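PDB 2GIY: glycoprotein E from Human herpesvirus 1, which pairs with glycoprotein gI to bind the Fc part of host IgG and to sort nascent virions to cell junctions for cell-to-cell spread. Local coordinates for residues Val150-Asp154 and His155-Trp159; His72-Pro76 and Glu77-Pro81; Arg136-Ser139 and Pro140-Gly144. All coordinates share one frame; numbering follows the deposited sequence.

Interaction 1. Residues Val150-Asp154 and His155-Trp159; sequences VYVND and HIHAW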
loop_
_atom_site.group_PDB
_atom_site.type_symbol
_atom_site.label_atom_id
_atom_site.label_comp_id
_atom_site.label_asym_id
_atom_site.label_seq_id
_atom_site.Cartn_x
_atom_site.Cartn_y
_atom_site.Cartn_z
ATOM N N VAL A 150 -6.259 -7.405 5.893
ATOM C CA VAL A 150 -5.329 -8.153 6.718
ATOM C C VAL A 150 -5.192 -7.563 8.110
ATOM O O VAL A 150 -4.778 -6.413 8.274
ATOM C CB VAL A 150 -3.932 -8.222 6.078
ATOM C CG1 VAL A 150 -3.011 -9.096 6.932
ATOM C CG2 VAL A 150 -4.035 -8.786 4.663
ATOM N N TYR A 151 -5.543 -8.362 9.112
ATOM C CA TYR A 151 -5.425 -7.943 10.497
ATOM C C TYR A 151 -4.196 -8.573 11.127
ATOM O O TYR A 151 -3.810 -9.689 10.780
ATOM C CB TYR A 151 -6.624 -8.389 11.337
ATOM C CG TYR A 151 -7.941 -7.745 10.991
ATOM C CD1 TYR A 151 -8.681 -8.176 9.891
ATOM C CD2 TYR A 151 -8.455 -6.710 11.770
ATOM C CE1 TYR A 151 -9.909 -7.591 9.575
ATOM C CE2 TYR A 151 -9.680 -6.117 11.464
ATOM C CZ TYR A 151 -10.400 -6.563 10.367
ATOM O OH TYR A 151 -11.618 -5.992 10.066
ATOM N N VAL A 152 -3.585 -7.834 12.042
ATOM C CA VAL A 152 -2.450 -8.318 12.815
ATOM C C VAL A 152 -2.839 -7.889 14.225
ATOM O O VAL A 152 -3.030 -6.701 14.484
ATOM C CB VAL A 152 -1.129 -7.648 12.422
ATOM C CG1 VAL A 152 -0.056 -7.992 13.456
ATOM C CG2 VAL A 152 -0.695 -8.121 11.035
ATOM N N ASN A 153 -2.985 -8.858 15.122
ATOM C CA ASN A 153 -3.392 -8.574 16.495
ATOM C C ASN A 153 -4.696 -7.784 16.512
ATOM O O ASN A 153 -4.847 -6.817 17.258
ATOM C CB ASN A 153 -2.302 -7.805 17.244
ATOM C CG ASN A 153 -1.050 -8.629 17.446
ATOM O OD1 ASN A 153 -1.119 -9.852 17.612
ATOM N ND2 ASN A 153 0.101 -7.971 17.446
ATOM N N ASP A 154 -5.623 -8.205 15.660
ATOM C CA ASP A 154 -6.949 -7.597 15.550
ATOM C C ASP A 154 -7.022 -6.151 15.055
ATOM O O ASP A 154 -8.028 -5.473 15.268
ATOM C CB ASP A 154 -7.678 -7.727 16.891
ATOM C CG ASP A 154 -7.738 -9.166 17.380
ATOM O OD1 ASP A 154 -8.248 -10.031 16.637
ATOM O OD2 ASP A 154 -7.269 -9.433 18.508
ATOM N N HIS A 155 -5.968 -5.680 14.391
ATOM C CA HIS A 155 -5.947 -4.323 13.838
ATOM C C HIS A 155 -5.572 -4.406 12.362
ATOM O O HIS A 155 -4.634 -5.112 11.992
ATOM C CB HIS A 155 -4.932 -3.440 14.579
ATOM C CG HIS A 155 -4.719 -2.097 13.944
ATOM N ND1 HIS A 155 -5.748 -1.206 13.717
ATOM C CD2 HIS A 155 -3.596 -1.497 13.481
ATOM C CE1 HIS A 155 -5.269 -0.119 13.140
ATOM N NE2 HIS A 155 -3.965 -0.269 12.985
ATOM N N ILE A 156 -6.304 -3.695 11.512
ATOM C CA ILE A 156 -6.013 -3.729 10.083
ATOM C C ILE A 156 -4.624 -3.173 9.768
ATOM O O ILE A 156 -4.298 -2.044 10.141
ATOM C CB ILE A 156 -7.058 -2.921 9.274
ATOM C CG1 ILE A 156 -8.441 -3.559 9.421
ATOM C CG2 ILE A 156 -6.649 -2.867 7.803
ATOM C CD1 ILE A 156 -9.551 -2.782 8.706
ATOM N N HIS A 157 -3.808 -3.975 9.087
ATOM C CA HIS A 157 -2.461 -3.559 8.699
ATOM C C HIS A 157 -2.330 -3.332 7.201
ATOM O O HIS A 157 -1.341 -2.773 6.733
ATOM C CB HIS A 157 -1.422 -4.580 9.165
ATOM C CG HIS A 157 -1.073 -4.449 10.611
ATOM N ND1 HIS A 157 0.229 -4.390 11.062
ATOM C CD2 HIS A 157 -1.857 -4.316 11.708
ATOM C CE1 HIS A 157 0.231 -4.225 12.372
ATOM N NE2 HIS A 157 -1.021 -4.175 12.789
ATOM N N ALA A 158 -3.334 -3.768 6.451
ATOM C CA ALA A 158 -3.351 -3.590 5.007
ATOM C C ALA A 158 -4.709 -4.011 4.479
ATOM O O ALA A 158 -5.400 -4.817 5.100
ATOM C CB ALA A 158 -2.254 -4.433 4.342
ATOM N N TRP A 159 -5.099 -3.448 3.343
ATOM C CA TRP A 159 -6.361 -3.826 2.721
ATOM C C TRP A 159 -6.350 -3.441 1.252
ATOM O O TRP A 159 -5.559 -2.596 0.818
ATOM C CB TRP A 159 -7.564 -3.173 3.423
ATOM C CG TRP A 159 -7.735 -1.702 3.149
ATOM C CD1 TRP A 159 -7.135 -0.667 3.810
ATOM C CD2 TRP A 159 -8.557 -1.109 2.134
ATOM N NE1 TRP A 159 -7.536 0.536 3.270
ATOM C CE2 TRP A 159 -8.405 0.292 2.239
ATOM C CE3 TRP A 159 -9.404 -1.624 1.144
ATOM C CZ2 TRP A 159 -9.073 1.186 1.390
ATOM C CZ3 TRP A 159 -10.067 -0.735 0.300
ATOM C CH2 TRP A 159 -9.896 0.653 0.430
#
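The imidazole of His157 lies under Val152, whose CB sits 3.4 Å above the ring plane of His157 and over its centre. On the neighbouring strand residue the phenol of Tyr151 takes Ile156 CG1 on one face, displaced toward the rim, 3.5 Å from Tyr151 CE2, while the backbone N of His155 stands at the ring edge. Both are CH-pi contacts, and they fall on opposite faces of a beta hairpin, strands 144-152 and 155-165, turned by a type I' turn from Val152 to His155. In this V-type immunoglobulin domain, the C-terminal domain of the gE ectodomain, the two strands correspond to F and G.

With chi1 at 168°, CG1 of Val152 is anti to its backbone N. Both methyls spread over the same ring face, CG1 toward CE1 of His157 and CG2 toward its CG. The strand pairing holds a classic beta bulge: His157 and Ala158 both face Val150. Val150 O accepts from His157 N at 2.7 Å, and Val150 N donates to Ala158 O at 2.8 Å, both almost straight.

On the face carrying Val152, Val13 of strand 11-16 packs on Val152 and His157. His155 reaches the second subunit, where its ring meets His40 of that chain edge-to-face.

At the turn, Asn153 and Asp154 both have positive phi, and two backbone bonds close the loop. Val152 N donates to His155 O at 2.9 Å. The return bond, His155 N to Val152 O at 3.1 Å, is less straight (152° at the hydrogen), its donor 62° out of the carbonyl plane of Val152.

Interaction 2. Residues His72-Pro76 and Glu77-Pro81; sequences HPQLP and ECLSP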
loop_
_atom_site.group_PDB
_atom_site.type_symbol
_atom_site.label_atom_id
_atom_site.label_comp_id
_atom_site.label_asym_id
_atom_site.label_seq_id
_atom_site.Cartn_x
_atom_site.Cartn_y
_atom_site.Cartn_z
ATOM N N HIS A 72 -13.212 1.141 12.017
ATOM C CA HIS A 72 -14.206 1.217 13.088
ATOM C C HIS A 72 -15.600 1.079 12.478
ATOM O O HIS A 72 -16.399 2.016 12.488
ATOM C CB HIS A 72 -14.074 2.535 13.864
ATOM C CG HIS A 72 -13.895 3.742 12.998
ATOM N ND1 HIS A 72 -14.883 4.214 12.160
ATOM C CD2 HIS A 72 -12.843 4.584 12.851
ATOM C CE1 HIS A 72 -14.449 5.297 11.536
ATOM N NE2 HIS A 72 -13.215 5.543 11.939
ATOM N N PRO A 73 -15.903 -0.116 11.939
ATOM C CA PRO A 73 -17.170 -0.472 11.294
ATOM C C PRO A 73 -18.399 -0.427 12.196
ATOM O O PRO A 73 -19.518 -0.637 11.729
ATOM C CB PRO A 73 -16.897 -1.879 10.762
ATOM C CG PRO A 73 -15.963 -2.440 11.785
ATOM C CD PRO A 73 -15.012 -1.290 12.014
ATOM N N GLN A 74 -18.191 -0.153 13.481
ATOM C CA GLN A 74 -19.296 -0.093 14.432
ATOM C C GLN A 74 -19.719 1.334 14.772
ATOM O O GLN A 74 -20.614 1.536 15.592
ATOM C CB GLN A 74 -18.921 -0.835 15.718
ATOM C CG GLN A 74 -18.729 -2.336 15.551
ATOM C CD GLN A 74 -20.041 -3.096 15.526
ATOM O OE1 GLN A 74 -20.252 -3.945 16.529
ATOM N NE2 GLN A 74 -20.859 -2.923 14.622
ATOM N N LEU A 75 -19.075 2.327 14.166
ATOM C CA LEU A 75 -19.462 3.711 14.429
ATOM C C LEU A 75 -20.795 3.949 13.735
ATOM O O LEU A 75 -21.056 3.376 12.682
ATOM C CB LEU A 75 -18.424 4.695 13.888
ATOM C CG LEU A 75 -17.128 4.865 14.682
ATOM C CD1 LEU A 75 -16.364 6.064 14.138
ATOM C CD2 LEU A 75 -17.443 5.076 16.157
ATOM N N PRO A 76 -21.657 4.799 14.318
ATOM C CA PRO A 76 -22.970 5.098 13.737
ATOM C C PRO A 76 -22.963 5.419 12.248
ATOM O O PRO A 76 -23.742 4.841 11.485
ATOM C CB PRO A 76 -23.451 6.282 14.570
ATOM C CG PRO A 76 -22.884 5.976 15.913
ATOM C CD PRO A 76 -21.469 5.531 15.584
ATOM N N GLU A 77 -22.088 6.334 11.834
ATOM C CA GLU A 77 -22.017 6.740 10.432
ATOM C C GLU A 77 -21.510 5.627 9.524
ATOM O O GLU A 77 -21.638 5.703 8.301
ATOM C CB GLU A 77 -21.108 7.960 10.258
ATOM C CG GLU A 77 -21.166 8.983 11.381
ATOM C CD GLU A 77 -20.227 8.642 12.525
ATOM O OE1 GLU A 77 -20.572 7.763 13.344
ATOM O OE2 GLU A 77 -19.134 9.246 12.595
ATOM N N CYS A 78 -20.915 4.602 10.118
ATOM C CA CYS A 78 -20.407 3.490 9.328
ATOM C C CYS A 78 -21.449 2.387 9.243
ATOM O O CYS A 78 -21.545 1.691 8.233
ATOM C CB CYS A 78 -19.114 2.956 9.936
ATOM S SG CYS A 78 -17.747 4.164 9.947
ATOM N N LEU A 79 -22.226 2.226 10.310
ATOM C CA LEU A 79 -23.277 1.218 10.337
ATOM C C LEU A 79 -24.418 1.632 9.419
ATOM O O LEU A 79 -25.093 0.782 8.840
ATOM C CB LEU A 79 -23.812 1.030 11.760
ATOM C CG LEU A 79 -22.884 0.297 12.731
ATOM C CD1 LEU A 79 -23.390 0.453 14.154
ATOM C CD2 LEU A 79 -22.805 -1.173 12.345
ATOM N N SER A 80 -24.640 2.938 9.302
ATOM C CA SER A 80 -25.703 3.467 8.446
ATOM C C SER A 80 -25.093 4.446 7.449
ATOM O O SER A 80 -25.288 5.662 7.550
ATOM C CB SER A 80 -26.766 4.180 9.293
ATOM O OG SER A 80 -27.368 3.292 10.226
ATOM N N PRO A 81 -24.349 3.927 6.461
ATOM C CA PRO A 81 -23.709 4.775 5.450
ATOM C C PRO A 81 -24.667 5.660 4.664
ATOM O O PRO A 81 -25.701 5.208 4.169
ATOM C CB PRO A 81 -22.971 3.768 4.566
ATOM C CG PRO A 81 -23.821 2.545 4.669
ATOM C CD PRO A 81 -24.179 2.501 6.136
HETATM O O HOH W 1 -26.246 4.075 12.450
#
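The carbonyl oxygen of Leu75 is gripped by two amides of the short helix that follows it. Leu79 N approaches at 2.9 Å, with a C=O...N angle of 168° at Leu75 O, as in a regular i to i+4 helical bond. Cys78 N comes to the same Leu75 O at 2.8 Å from well above the carbonyl plane, 54° out of it, so the two donors arrive from different directions. Leu75 holds the N-cap position and Pro76 opens the helix, where its lack of an N-H costs no helical bond.

One residue on, Ser80 N donates to Pro76 O at 3.0 Å. A water bridges Pro76 O and Ser80 OG, adding a second donor to that carbonyl near the helix end.

Side chains fill the corner between the helix and the type I turn of His72-Leu75. Cys78 SG lies in the plane of the His72 imidazole, at its edge, 3.6 Å from His72 ND1. The ring is brought there by an unusual first torsion, 44°, which places CG of His72 between backbone N and carbonyl carbon. The Leu79 branches divide the turn's carbonyls between them: CD1 rests 3.3 Å from Gln74 O, and CD2 3.4 Å from Pro73 O. Glu77 folds back at chi2, so that OE1 lies alongside the Pro76 ring, 3.3 Å from its CD; this is a van der Waals approach, since the proline nitrogen carries no hydrogen.

Cys78 is disulfide-bonded to Cys69 and thereby ties helix 76-79 to helix 67-71. Beyond strand 87-88, Ser89 and Thr90 bond to Cys78 O and Pro73 O, fixing the helical turn to that loop.

Interaction 3. Residues Arg136-Ser139 and Pro140-Gly144; sequences RDAS and PQHSG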
loop_
_atom_site.group_PDB
_atom_site.type_symbol
_atom_site.label_atom_id
_atom_site.label_comp_id
_atom_site.label_asym_id
_atom_site.label_seq_id
_atom_site.Cartn_x
_atom_site.Cartn_y
_atom_site.Cartn_z
ATOM N N ARG A 136 -15.263 -21.081 -9.875
ATOM C CA ARG A 136 -15.451 -22.125 -10.880
ATOM C C ARG A 136 -16.812 -21.943 -11.545
ATOM O O ARG A 136 -17.811 -21.717 -10.862
ATOM C CB ARG A 136 -15.386 -23.516 -10.231
ATOM C CG ARG A 136 -13.990 -23.986 -9.818
ATOM C CD ARG A 136 -13.389 -23.147 -8.694
ATOM N NE ARG A 136 -12.057 -23.630 -8.319
ATOM C CZ ARG A 136 -11.827 -24.743 -7.627
ATOM N NH1 ARG A 136 -12.841 -25.497 -7.220
ATOM N NH2 ARG A 136 -10.582 -25.112 -7.353
ATOM N N ASP A 137 -16.844 -22.049 -12.870
ATOM C CA ASP A 137 -18.079 -21.879 -13.631
ATOM C C ASP A 137 -18.790 -20.620 -13.135
ATOM O O ASP A 137 -19.988 -20.632 -12.847
ATOM C CB ASP A 137 -18.977 -23.108 -13.460
ATOM C CG ASP A 137 -20.103 -23.157 -14.479
ATOM O OD1 ASP A 137 -19.978 -22.504 -15.535
ATOM O OD2 ASP A 137 -21.105 -23.858 -14.232
ATOM N N ALA A 138 -18.021 -19.539 -13.043
ATOM C CA ALA A 138 -18.509 -18.248 -12.567
ATOM C C ALA A 138 -19.829 -17.836 -13.208
ATOM O O ALA A 138 -20.056 -18.065 -14.395
ATOM C CB ALA A 138 -17.450 -17.176 -12.816
ATOM N N SER A 139 -20.704 -17.234 -12.409
ATOM C CA SER A 139 -21.995 -16.779 -12.908
ATOM C C SER A 139 -22.259 -15.382 -12.362
ATOM O O SER A 139 -21.531 -14.899 -11.498
ATOM C CB SER A 139 -23.115 -17.737 -12.474
ATOM O OG SER A 139 -23.496 -17.518 -11.122
ATOM N N PRO A 140 -23.296 -14.705 -12.873
ATOM C CA PRO A 140 -23.608 -13.355 -12.397
ATOM C C PRO A 140 -23.785 -13.245 -10.880
ATOM O O PRO A 140 -23.628 -12.163 -10.312
ATOM C CB PRO A 140 -24.883 -13.012 -13.162
ATOM C CG PRO A 140 -24.679 -13.724 -14.465
ATOM C CD PRO A 140 -24.153 -15.070 -14.017
ATOM N N GLN A 141 -24.095 -14.365 -10.224
ATOM C CA GLN A 141 -24.297 -14.372 -8.773
ATOM C C GLN A 141 -23.009 -14.000 -8.027
ATOM O O GLN A 141 -23.053 -13.548 -6.881
ATOM C CB GLN A 141 -24.754 -15.762 -8.305
ATOM C CG GLN A 141 -23.588 -16.727 -8.052
ATOM C CD GLN A 141 -23.995 -18.188 -8.001
ATOM O OE1 GLN A 141 -24.322 -18.790 -9.024
ATOM N NE2 GLN A 141 -23.973 -18.768 -6.805
ATOM N N HIS A 142 -21.867 -14.197 -8.679
ATOM C CA HIS A 142 -20.569 -13.904 -8.065
ATOM C C HIS A 142 -20.116 -12.453 -8.201
ATOM O O HIS A 142 -19.153 -12.043 -7.558
ATOM C CB HIS A 142 -19.492 -14.814 -8.667
ATOM C CG HIS A 142 -19.718 -16.268 -8.406
ATOM N ND1 HIS A 142 -19.762 -17.208 -9.415
ATOM C CD2 HIS A 142 -19.903 -16.948 -7.250
ATOM C CE1 HIS A 142 -19.964 -18.403 -8.890
ATOM N NE2 HIS A 142 -20.053 -18.273 -7.579
ATOM N N SER A 143 -20.805 -11.678 -9.032
ATOM C CA SER A 143 -20.432 -10.288 -9.250
ATOM C C SER A 143 -20.617 -9.423 -8.009
ATOM O O SER A 143 -21.626 -9.532 -7.309
ATOM C CB SER A 143 -21.246 -9.709 -10.410
ATOM O OG SER A 143 -20.997 -10.444 -11.605
ATOM N N GLY A 144 -19.639 -8.565 -7.742
ATOM C CA GLY A 144 -19.734 -7.691 -6.590
ATOM C C GLY A 144 -18.416 -7.030 -6.255
ATOM O O GLY A 144 -17.436 -7.158 -6.994
#
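His142 turns its side chain back over the loop toward Ser139. Its CB lies 3.5 Å from Ser139 O, the carbonyl that also accepts His142 N at 2.9 Å. Beyond it, CG stays near that oxygen, because chi1 of -63° sets the ring beside its own backbone N. ND1 then accepts from Ser139 N at 3.1 Å, with an N-H...N angle of 167° and the donor somewhat tilted from the ring plane; Ala138 CA touches the same edge. CE1 lies 3.8 Å from Ser139 N, and NE2 reaches the carbonyl of Pro122. An acceptor at ND1 and a carbonyl partner at NE2 suggest a neutral ring with its proton on NE2. Gln141 CG sits over one face of the imidazole, and Phe135 meets the ring edge-to-face.

This is the E-F loop of the V-type immunoglobulin domain, where His142 O accepts from Tyr146 OH, as in a tyrosine corner. Ser139 directly precedes the 3-10 turn 140-142, and the ND1 bond ties the third residue of that turn back to the backbone N of Ser139.

Ser139 OG, instead of taking His142 N, accepts weakly from Gln141 N at 3.3 Å, the bond of an ST turn, and donates to Gln141 OE1 at 2.6 Å. Its chi1 of 79° aims OG at Gln141.

All three interactions are local reversals of the chain, yet they lie far apart: interactions 1 and 3 have centres about 28 Å apart, on opposite sides of the chain's centre, and interaction 2 lies about 18 Å from interaction 1, centre to centre. Two share an element: strand 144-152 starts from the loop of interaction 3 and ends in the hairpin of interaction 1. Interactions 1 and 3 are both partly buried, interaction 1 being nearest the centre of the chain, with CH-pi contacts on the two faces of a sheet and partners in the second subunit. Interaction 3 is held by side-chain polar bonds. Interaction 2 lies at the surface, where helical backbone bonds, a water and a disulfide replace sheet pairing.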